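Local coordinates for HTH cro/C1-type domain-containing protein (PDB 7CSW) that probably binds DNA through a helix-turn-helix domain of the Cro/C1 type, as an assembly of two chains, at residues I9-I14 / N72-Y77; E13-E18 / N42-E47. One frame throughout, in Å; residues are numbered along the deposited sequence.

Contact 1 of 2, residues I9-I14 / N72-Y77; sequences IHPGEI and NLQSEY
His10 lies against the ring of Tyr77 in a T-shaped (edge-to-face) stack, with centroids 4.8 Å apart and planes at 66°. The imidazole leads with its CD2 corner, His10 CD2 coming within 3.6 Å of Tyr77 CE2. His10 CA sits over a face of the same phenol ring, a CH-pi contact 3.9 Å from its centroid. With CG anti to the backbone N (chi1 -164°), the imidazole turns its ND1 back to Gly12 N, which donates to it at 2.9 Å; this N-cap bond, close to the ring plane, fixes the ring's rotation at the start of helix 11-23. Beside the rings Pro11 is wedged tightly between neighbours: Pro11 CG is 3.9 Å from Leu73 CB and 3.5 Å from Gln74 OE1, an oxygen whose hydrogen bond comes from Ile51 N. One turn on, Ile14 and Leu73 reach toward each other tip to tip, Ile14 CD1 4.1 Å from Leu73 CD2, while Leu73 CD1 rests on the branch at Ile14 CB. The contact is looser at the side chain of Ile9, which is exposed and starts away from helix 67-93; a water spans the gap by donating to Ile9 O and Leu73 O. Ser75, elsewhere on that helix, bonds to Gln68 of the second subunit. This capped helix start docked on a long helix joins the first helix of a Cro/C1-type domain to the dimer-forming helix.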
ATOM      1  N   ILE A   9      11.484  -7.447  -3.953  1.00 39.68           N
ATOM      2  CA  ILE A   9      10.931  -8.040  -5.165  1.00 37.66           C
ATOM      3  C   ILE A   9       9.711  -7.245  -5.611  1.00 31.22           C
ATOM      4  O   ILE A   9       8.705  -7.170  -4.890  1.00 31.43           O
ATOM      5  CB  ILE A   9      10.578  -9.519  -4.974  1.00 38.77           C
ATOM      6  CG1 ILE A   9      11.759 -10.273  -4.356  1.00 42.47           C
ATOM      7  CG2 ILE A   9      10.230 -10.107  -6.309  1.00 34.72           C
ATOM      8  CD1 ILE A   9      11.569 -11.779  -4.328  1.00 39.47           C
ATOM      9  N   HIS A  10       9.802  -6.660  -6.806  1.00 31.30           N
ATOM     10  CA  HIS A  10       8.637  -6.031  -7.420  1.00 29.05           C
ATOM     11  C   HIS A  10       7.558  -7.076  -7.610  1.00 23.90           C
ATOM     12  O   HIS A  10       7.838  -8.172  -8.134  1.00 26.43           O
ATOM     13  CB  HIS A  10       8.997  -5.391  -8.763  1.00 28.47           C
ATOM     14  CG  HIS A  10       7.970  -4.426  -9.269  1.00 27.18           C
ATOM     15  ND1 HIS A  10       6.774  -4.832  -9.828  1.00 28.64           N
ATOM     16  CD2 HIS A  10       7.954  -3.072  -9.295  1.00 25.90           C
ATOM     17  CE1 HIS A  10       6.072  -3.771 -10.179  1.00 26.39           C
ATOM     18  NE2 HIS A  10       6.763  -2.688  -9.864  1.00 26.60           N
ATOM     19  N   PRO A  11       6.313  -6.807  -7.192  1.00 24.64           N
ATOM     20  CA  PRO A  11       5.234  -7.786  -7.375  1.00 23.17           C
ATOM     21  C   PRO A  11       5.048  -8.231  -8.810  1.00 24.99           C
ATOM     22  O   PRO A  11       4.487  -9.312  -9.034  1.00 23.38           O
ATOM     23  CB  PRO A  11       3.990  -7.033  -6.873  1.00 24.84           C
ATOM     24  CG  PRO A  11       4.529  -5.978  -5.962  1.00 28.19           C
ATOM     25  CD  PRO A  11       5.818  -5.551  -6.597  1.00 25.90           C
ATOM     26  N   GLY A  12       5.470  -7.425  -9.784  1.00 25.16           N
ATOM     27  CA  GLY A  12       5.375  -7.851 -11.172  1.00 25.71           C
ATOM     28  C   GLY A  12       6.256  -9.048 -11.477  1.00 27.77           C
ATOM     29  O   GLY A  12       5.974  -9.817 -12.403  1.00 27.91           O
ATOM     30  N   GLU A  13       7.333  -9.233 -10.704  1.00 26.79           N
ATOM     31  CA  GLU A  13       8.170 -10.410 -10.918  1.00 31.43           C
ATOM     32  C   GLU A  13       7.439 -11.682 -10.509  1.00 29.35           C
ATOM     33  O   GLU A  13       7.530 -12.709 -11.194  1.00 27.88           O
ATOM     34  CB  GLU A  13       9.491 -10.273 -10.161  1.00 31.54           C
ATOM     35  CG  GLU A  13      10.470 -11.395 -10.487  1.00 37.22           C
ATOM     36  CD  GLU A  13      11.705 -11.380  -9.609  1.00 37.94           C
ATOM     37  OE1 GLU A  13      12.064 -12.453  -9.077  1.00 41.96           O
ATOM     38  OE2 GLU A  13      12.314 -10.298  -9.454  1.00 38.47           O
ATOM     39  N   ILE A  14       6.695 -11.630  -9.401  1.00 24.87           N
ATOM     40  CA  ILE A  14       5.873 -12.771  -8.997  1.00 25.03           C
ATOM     41  C   ILE A  14       4.773 -13.023 -10.013  1.00 26.22           C
ATOM     42  O   ILE A  14       4.548 -14.162 -10.448  1.00 26.77           O
ATOM     43  CB  ILE A  14       5.290 -12.550  -7.588  1.00 25.96           C
ATOM     44  CG1 ILE A  14       6.354 -12.787  -6.523  1.00 33.06           C
ATOM     45  CG2 ILE A  14       4.144 -13.513  -7.334  1.00 27.28           C
ATOM     46  CD1 ILE A  14       7.192 -11.606  -6.221  1.00 33.76           C
ATOM     47  N   ASN A  72       0.254  -7.049   0.044  1.00 22.22           N
ATOM     48  CA  ASN A  72       1.435  -7.149   0.904  1.00 25.12           C
ATOM     49  C   ASN A  72       2.728  -7.134   0.094  1.00 25.50           C
ATOM     50  O   ASN A  72       3.723  -6.522   0.512  1.00 21.00           O
ATOM     51  CB  ASN A  72       1.350  -8.413   1.773  1.00 26.49           C
ATOM     52  CG  ASN A  72       0.252  -8.311   2.847  1.00 30.17           C
ATOM     53  OD1 ASN A  72      -0.194  -7.211   3.192  1.00 25.85           O
ATOM     54  ND2 ASN A  72      -0.183  -9.465   3.375  1.00 27.87           N
ATOM     55  N   LEU A  73       2.746  -7.832  -1.047  1.00 26.51           N
ATOM     56  CA  LEU A  73       3.888  -7.746  -1.953  1.00 23.20           C
ATOM     57  C   LEU A  73       4.182  -6.295  -2.307  1.00 22.39           C
ATOM     58  O   LEU A  73       5.335  -5.845  -2.255  1.00 23.82           O
ATOM     59  CB  LEU A  73       3.620  -8.560  -3.223  1.00 22.64           C
ATOM     60  CG  LEU A  73       3.749 -10.080  -3.226  1.00 29.24           C
ATOM     61  CD1 LEU A  73       3.385 -10.655  -4.619  1.00 26.80           C
ATOM     62  CD2 LEU A  73       5.149 -10.515  -2.827  1.00 26.84           C
ATOM     63  N   GLN A  74       3.141  -5.537  -2.644  1.00 21.31           N
ATOM     64  CA  GLN A  74       3.331  -4.143  -3.026  1.00 22.42           C
ATOM     65  C   GLN A  74       3.816  -3.301  -1.855  1.00 22.10           C
ATOM     66  O   GLN A  74       4.751  -2.503  -1.998  1.00 22.07           O
ATOM     67  CB  GLN A  74       2.032  -3.552  -3.570  1.00 24.18           C
ATOM     68  CG  GLN A  74       2.230  -2.136  -4.086  1.00 25.06           C
ATOM     69  CD  GLN A  74       3.275  -2.105  -5.192  1.00 26.55           C
ATOM     70  OE1 GLN A  74       3.144  -2.816  -6.183  1.00 23.66           O
ATOM     71  NE2 GLN A  74       4.329  -1.317  -5.007  1.00 26.57           N
ATOM     72  N   SER A  75       3.171  -3.436  -0.696  1.00 20.51           N
ATOM     73  CA  SER A  75       3.522  -2.546   0.409  1.00 21.15           C
ATOM     74  C   SER A  75       4.937  -2.809   0.891  1.00 20.76           C
ATOM     75  O   SER A  75       5.665  -1.873   1.230  1.00 21.36           O
ATOM     76  CB  SER A  75       2.530  -2.689   1.562  1.00 21.47           C
ATOM     77  OG  SER A  75       2.753  -3.891   2.276  1.00 23.00           O
ATOM     78  N   GLU A  76       5.352  -4.072   0.922  1.00 22.46           N
ATOM     79  CA  GLU A  76       6.727  -4.374   1.310  1.00 24.35           C
ATOM     80  C   GLU A  76       7.724  -3.807   0.306  1.00 22.89           C
ATOM     81  O   GLU A  76       8.759  -3.245   0.689  1.00 20.34           O
ATOM     82  CB  GLU A  76       6.902  -5.880   1.457  1.00 25.40           C
ATOM     83  CG  GLU A  76       6.219  -6.451   2.695  1.00 29.69           C
ATOM     84  CD  GLU A  76       6.234  -7.976   2.727  1.00 43.35           C
ATOM     85  OE1 GLU A  76       5.214  -8.583   3.136  1.00 47.08           O
ATOM     86  OE2 GLU A  76       7.267  -8.566   2.338  1.00 51.86           O
ATOM     87  N   TYR A  77       7.432  -3.949  -0.990  1.00 20.04           N
ATOM     88  CA  TYR A  77       8.322  -3.388  -2.005  1.00 23.33           C
ATOM     89  C   TYR A  77       8.352  -1.866  -1.925  1.00 24.67           C
ATOM     90  O   TYR A  77       9.426  -1.252  -2.008  1.00 23.12           O
ATOM     91  CB  TYR A  77       7.881  -3.847  -3.399  1.00 25.10           C
ATOM     92  CG  TYR A  77       8.682  -3.232  -4.530  1.00 27.68           C
ATOM     93  CD1 TYR A  77       9.911  -3.761  -4.919  1.00 29.56           C
ATOM     94  CD2 TYR A  77       8.207  -2.119  -5.206  1.00 24.50           C
ATOM     95  CE1 TYR A  77      10.641  -3.187  -5.954  1.00 29.09           C
ATOM     96  CE2 TYR A  77       8.927  -1.547  -6.228  1.00 29.04           C
ATOM     97  CZ  TYR A  77      10.135  -2.078  -6.597  1.00 25.79           C
ATOM     98  OH  TYR A  77      10.822  -1.477  -7.620  1.00 36.76           O
TER
HETATM   99  O   HOH W   1       7.616  -7.411  -2.200  1.00 26.50           O

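Contact 2 of 2, residues E13-E18 / N42-E47; sequences EILRDE and NDIVRE
This is helix-to-helix packing with a small apolar core and a charged border: Leu15 and Arg16 of helix 11-23 meet Ile44 and Val45 at the C-terminal end of helix 38-45. In the core Leu15 CD2 reaches Ile44 CG2 at 3.8 Å and Val45 CG2 at 4.2 Å, the leucine crossing both at about a right angle. Leu30 and Trp70 pack on the same leucine, extending this core to other helices. Arg16 lays its aliphatic part across Val45, with Arg16 CD 3.6 Å from Val45 CG1. A bend in the arginine at chi3 (48°) then carries the guanidinium toward Glu47, nearly coplanar with that carboxylate (13°). The resulting salt bridge is long, Arg16 NH2 to Glu47 OE1 being 3.9 Å, and NH1 turns to Asp17 within the network. Glu13 brings a second carboxylate, its OE2 4.1 Å from Glu47 OE1. A water donates to Glu13 OE2 and Glu47 OE2 and, with Arg16 nearby, probably eases the repulsion. Glu47 itself follows the helix with positive phi (57°) in a Schellman motif, where Glu47 N bonds to Ile44 O at 2.8 Å. With nucleic acid about 5 Å from the nearest atom, the contact holds the exit of helix 38-45, the second helix of the helix-turn-helix and by analogy with relatives its recognition helix, against the first helix of the domain.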
ATOM      1  N   GLU A  13       7.333  -9.233 -10.704  1.00 26.79           N
ATOM      2  CA  GLU A  13       8.170 -10.410 -10.918  1.00 31.43           C
ATOM      3  C   GLU A  13       7.439 -11.682 -10.509  1.00 29.35           C
ATOM      4  O   GLU A  13       7.530 -12.709 -11.194  1.00 27.88           O
ATOM      5  CB  GLU A  13       9.491 -10.273 -10.161  1.00 31.54           C
ATOM      6  CG  GLU A  13      10.470 -11.395 -10.487  1.00 37.22           C
ATOM      7  CD  GLU A  13      11.705 -11.380  -9.609  1.00 37.94           C
ATOM      8  OE1 GLU A  13      12.064 -12.453  -9.077  1.00 41.96           O
ATOM      9  OE2 GLU A  13      12.314 -10.298  -9.454  1.00 38.47           O
ATOM     10  N   ILE A  14       6.695 -11.630  -9.401  1.00 24.87           N
ATOM     11  CA  ILE A  14       5.873 -12.771  -8.997  1.00 25.03           C
ATOM     12  C   ILE A  14       4.773 -13.023 -10.013  1.00 26.22           C
ATOM     13  O   ILE A  14       4.548 -14.162 -10.448  1.00 26.77           O
ATOM     14  CB  ILE A  14       5.290 -12.550  -7.588  1.00 25.96           C
ATOM     15  CG1 ILE A  14       6.354 -12.787  -6.523  1.00 33.06           C
ATOM     16  CG2 ILE A  14       4.144 -13.513  -7.334  1.00 27.28           C
ATOM     17  CD1 ILE A  14       7.192 -11.606  -6.221  1.00 33.76           C
ATOM     18  N   LEU A  15       4.067 -11.959 -10.424  1.00 23.98           N
ATOM     19  CA  LEU A  15       3.022 -12.098 -11.431  1.00 22.43           C
ATOM     20  C   LEU A  15       3.556 -12.794 -12.674  1.00 27.24           C
ATOM     21  O   LEU A  15       2.967 -13.767 -13.150  1.00 25.37           O
ATOM     22  CB  LEU A  15       2.448 -10.730 -11.807  1.00 27.61           C
ATOM     23  CG  LEU A  15       1.393 -10.736 -12.921  1.00 26.40           C
ATOM     24  CD1 LEU A  15       0.310 -11.782 -12.653  1.00 23.89           C
ATOM     25  CD2 LEU A  15       0.768  -9.359 -13.062  1.00 24.56           C
ATOM     26  N   ARG A  16       4.686 -12.318 -13.195  1.00 25.43           N
ATOM     27  CA  ARG A  16       5.259 -12.922 -14.398  1.00 29.71           C
ATOM     28  C   ARG A  16       5.750 -14.340 -14.128  1.00 30.40           C
ATOM     29  O   ARG A  16       5.370 -15.277 -14.837  1.00 33.42           O
ATOM     30  CB  ARG A  16       6.398 -12.052 -14.929  1.00 30.37           C
ATOM     31  CG  ARG A  16       7.178 -12.662 -16.075  1.00 38.81           C
ATOM     32  CD  ARG A  16       8.259 -11.708 -16.560  1.00 43.94           C
ATOM     33  NE  ARG A  16       9.040 -11.162 -15.452  1.00 42.52           N
ATOM     34  CZ  ARG A  16      10.126 -11.735 -14.945  1.00 44.53           C
ATOM     35  NH1 ARG A  16      10.573 -12.879 -15.454  1.00 51.75           N
ATOM     36  NH2 ARG A  16      10.766 -11.161 -13.927  1.00 45.73           N
ATOM     37  N   ASP A  17       6.579 -14.525 -13.097  1.00 30.10           N
ATOM     38  CA  ASP A  17       7.229 -15.824 -12.914  1.00 33.48           C
ATOM     39  C   ASP A  17       6.301 -16.855 -12.282  1.00 36.53           C
ATOM     40  O   ASP A  17       6.284 -18.019 -12.711  1.00 36.12           O
ATOM     41  CB  ASP A  17       8.499 -15.669 -12.079  1.00 34.66           C
ATOM     42  CG  ASP A  17       9.577 -14.887 -12.808  1.00 43.79           C
ATOM     43  OD1 ASP A  17       9.413 -14.637 -14.026  1.00 44.06           O
ATOM     44  OD2 ASP A  17      10.587 -14.527 -12.169  1.00 45.90           O
ATOM     45  N   GLU A  18       5.520 -16.456 -11.276  1.00 31.84           N
ATOM     46  CA  GLU A  18       4.705 -17.405 -10.527  1.00 33.24           C
ATOM     47  C   GLU A  18       3.363 -17.704 -11.186  1.00 35.11           C
ATOM     48  O   GLU A  18       2.740 -18.720 -10.855  1.00 35.28           O
ATOM     49  CB  GLU A  18       4.446 -16.879  -9.110  1.00 32.58           C
ATOM     50  CG  GLU A  18       5.635 -16.927  -8.181  1.00 41.53           C
ATOM     51  CD  GLU A  18       6.341 -18.259  -8.235  1.00 50.35           C
ATOM     52  OE1 GLU A  18       7.483 -18.308  -8.746  1.00 51.94           O
ATOM     53  OE2 GLU A  18       5.744 -19.259  -7.780  1.00 56.31           O
ATOM     54  N   ASN A  42       1.033  -5.083 -18.722  1.00 26.89           N
ATOM     55  CA  ASN A  42       2.406  -5.072 -19.226  1.00 27.78           C
ATOM     56  C   ASN A  42       3.310  -4.200 -18.362  1.00 26.27           C
ATOM     57  O   ASN A  42       4.459  -4.570 -18.093  1.00 26.52           O
ATOM     58  CB  ASN A  42       2.435  -4.595 -20.674  1.00 30.86           C
ATOM     59  CG  ASN A  42       2.236  -5.726 -21.645  1.00 38.94           C
ATOM     60  OD1 ASN A  42       1.250  -5.753 -22.384  1.00 40.69           O
ATOM     61  ND2 ASN A  42       3.169  -6.678 -21.650  1.00 35.21           N
ATOM     62  N   ASP A  43       2.815  -3.037 -17.931  1.00 22.65           N
ATOM     63  CA  ASP A  43       3.623  -2.158 -17.091  1.00 25.04           C
ATOM     64  C   ASP A  43       3.948  -2.808 -15.746  1.00 28.36           C
ATOM     65  O   ASP A  43       5.033  -2.594 -15.193  1.00 31.00           O
ATOM     66  CB  ASP A  43       2.896  -0.829 -16.890  1.00 29.16           C
ATOM     67  CG  ASP A  43       2.869   0.018 -18.161  1.00 33.40           C
ATOM     68  OD1 ASP A  43       3.659  -0.269 -19.089  1.00 38.27           O
ATOM     69  OD2 ASP A  43       2.055   0.959 -18.230  1.00 32.90           O
ATOM     70  N   ILE A  44       3.012  -3.589 -15.196  1.00 24.69           N
ATOM     71  CA  ILE A  44       3.283  -4.332 -13.964  1.00 24.50           C
ATOM     72  C   ILE A  44       4.377  -5.364 -14.197  1.00 26.81           C
ATOM     73  O   ILE A  44       5.337  -5.462 -13.427  1.00 25.67           O
ATOM     74  CB  ILE A  44       1.989  -4.982 -13.439  1.00 23.85           C
ATOM     75  CG1 ILE A  44       1.008  -3.904 -12.960  1.00 25.20           C
ATOM     76  CG2 ILE A  44       2.278  -5.958 -12.293  1.00 26.67           C
ATOM     77  CD1 ILE A  44      -0.336  -4.445 -12.555  1.00 22.87           C
ATOM     78  N   VAL A  45       4.257  -6.147 -15.276  1.00 24.69           N
ATOM     79  CA  VAL A  45       5.223  -7.214 -15.537  1.00 33.65           C
ATOM     80  C   VAL A  45       6.612  -6.654 -15.837  1.00 31.06           C
ATOM     81  O   VAL A  45       7.625  -7.276 -15.487  1.00 28.77           O
ATOM     82  CB  VAL A  45       4.723  -8.123 -16.677  1.00 28.25           C
ATOM     83  CG1 VAL A  45       5.797  -9.109 -17.099  1.00 35.31           C
ATOM     84  CG2 VAL A  45       3.458  -8.867 -16.243  1.00 28.63           C
ATOM     85  N   ARG A  46       6.694  -5.488 -16.480  1.00 29.30           N
ATOM     86  CA  ARG A  46       7.977  -4.820 -16.676  1.00 30.57           C
ATOM     87  C   ARG A  46       8.478  -4.136 -15.408  1.00 32.85           C
ATOM     88  O   ARG A  46       9.501  -3.442 -15.456  1.00 29.80           O
ATOM     89  CB  ARG A  46       7.877  -3.785 -17.807  1.00 34.73           C
ATOM     90  CG  ARG A  46       7.643  -4.357 -19.222  1.00 39.64           C
ATOM     91  CD  ARG A  46       7.863  -3.289 -20.328  1.00 40.15           C
ATOM     92  NE  ARG A  46       8.717  -2.178 -19.895  1.00 53.64           N
ATOM     93  CZ  ARG A  46       8.270  -0.989 -19.481  1.00 56.83           C
ATOM     94  NH1 ARG A  46       6.965  -0.743 -19.449  1.00 49.27           N
ATOM     95  NH2 ARG A  46       9.122  -0.045 -19.091  1.00 56.14           N
ATOM     96  N   GLU A  47       7.767  -4.290 -14.288  1.00 31.33           N
ATOM     97  CA  GLU A  47       8.149  -3.683 -13.009  1.00 30.13           C
ATOM     98  C   GLU A  47       8.273  -2.165 -13.115  1.00 30.64           C
ATOM     99  O   GLU A  47       9.145  -1.550 -12.494  1.00 29.87           O
ATOM    100  CB  GLU A  47       9.439  -4.312 -12.467  1.00 30.78           C
ATOM    101  CG  GLU A  47       9.376  -5.833 -12.471  1.00 29.40           C
ATOM    102  CD  GLU A  47      10.630  -6.494 -11.927  1.00 29.87           C
ATOM    103  OE1 GLU A  47      10.873  -7.671 -12.275  1.00 36.93           O
ATOM    104  OE2 GLU A  47      11.362  -5.845 -11.150  1.00 36.62           O
TER
HETATM  105  O   HOH W   2      11.755  -7.531  -8.882  1.00 37.46           O

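From the N terminus, contact 1 starts in the loop leading into helix 11-23 and contact 2 in the first turns of that helix. Contact 2 closes the shorter loop, returning at 42-47 after helix 27-34 and the first half of helix 38-45. Contact 1 closes the longer one, which adds helix 53-63 before 72-77 returns on helix 67-93. The two loops leave from a shared stretch, Glu13 and Ile14, and the shorter one ends well within the span of the longer. Their centres are 9 Å apart and they touch directly, His10 CB lying 3.4 Å from Glu47 OE2 and Gly12 CA on Ile44. Together they tie the start of helix 11-23 to the helix-turn-helix and to the long helix facing the second subunit.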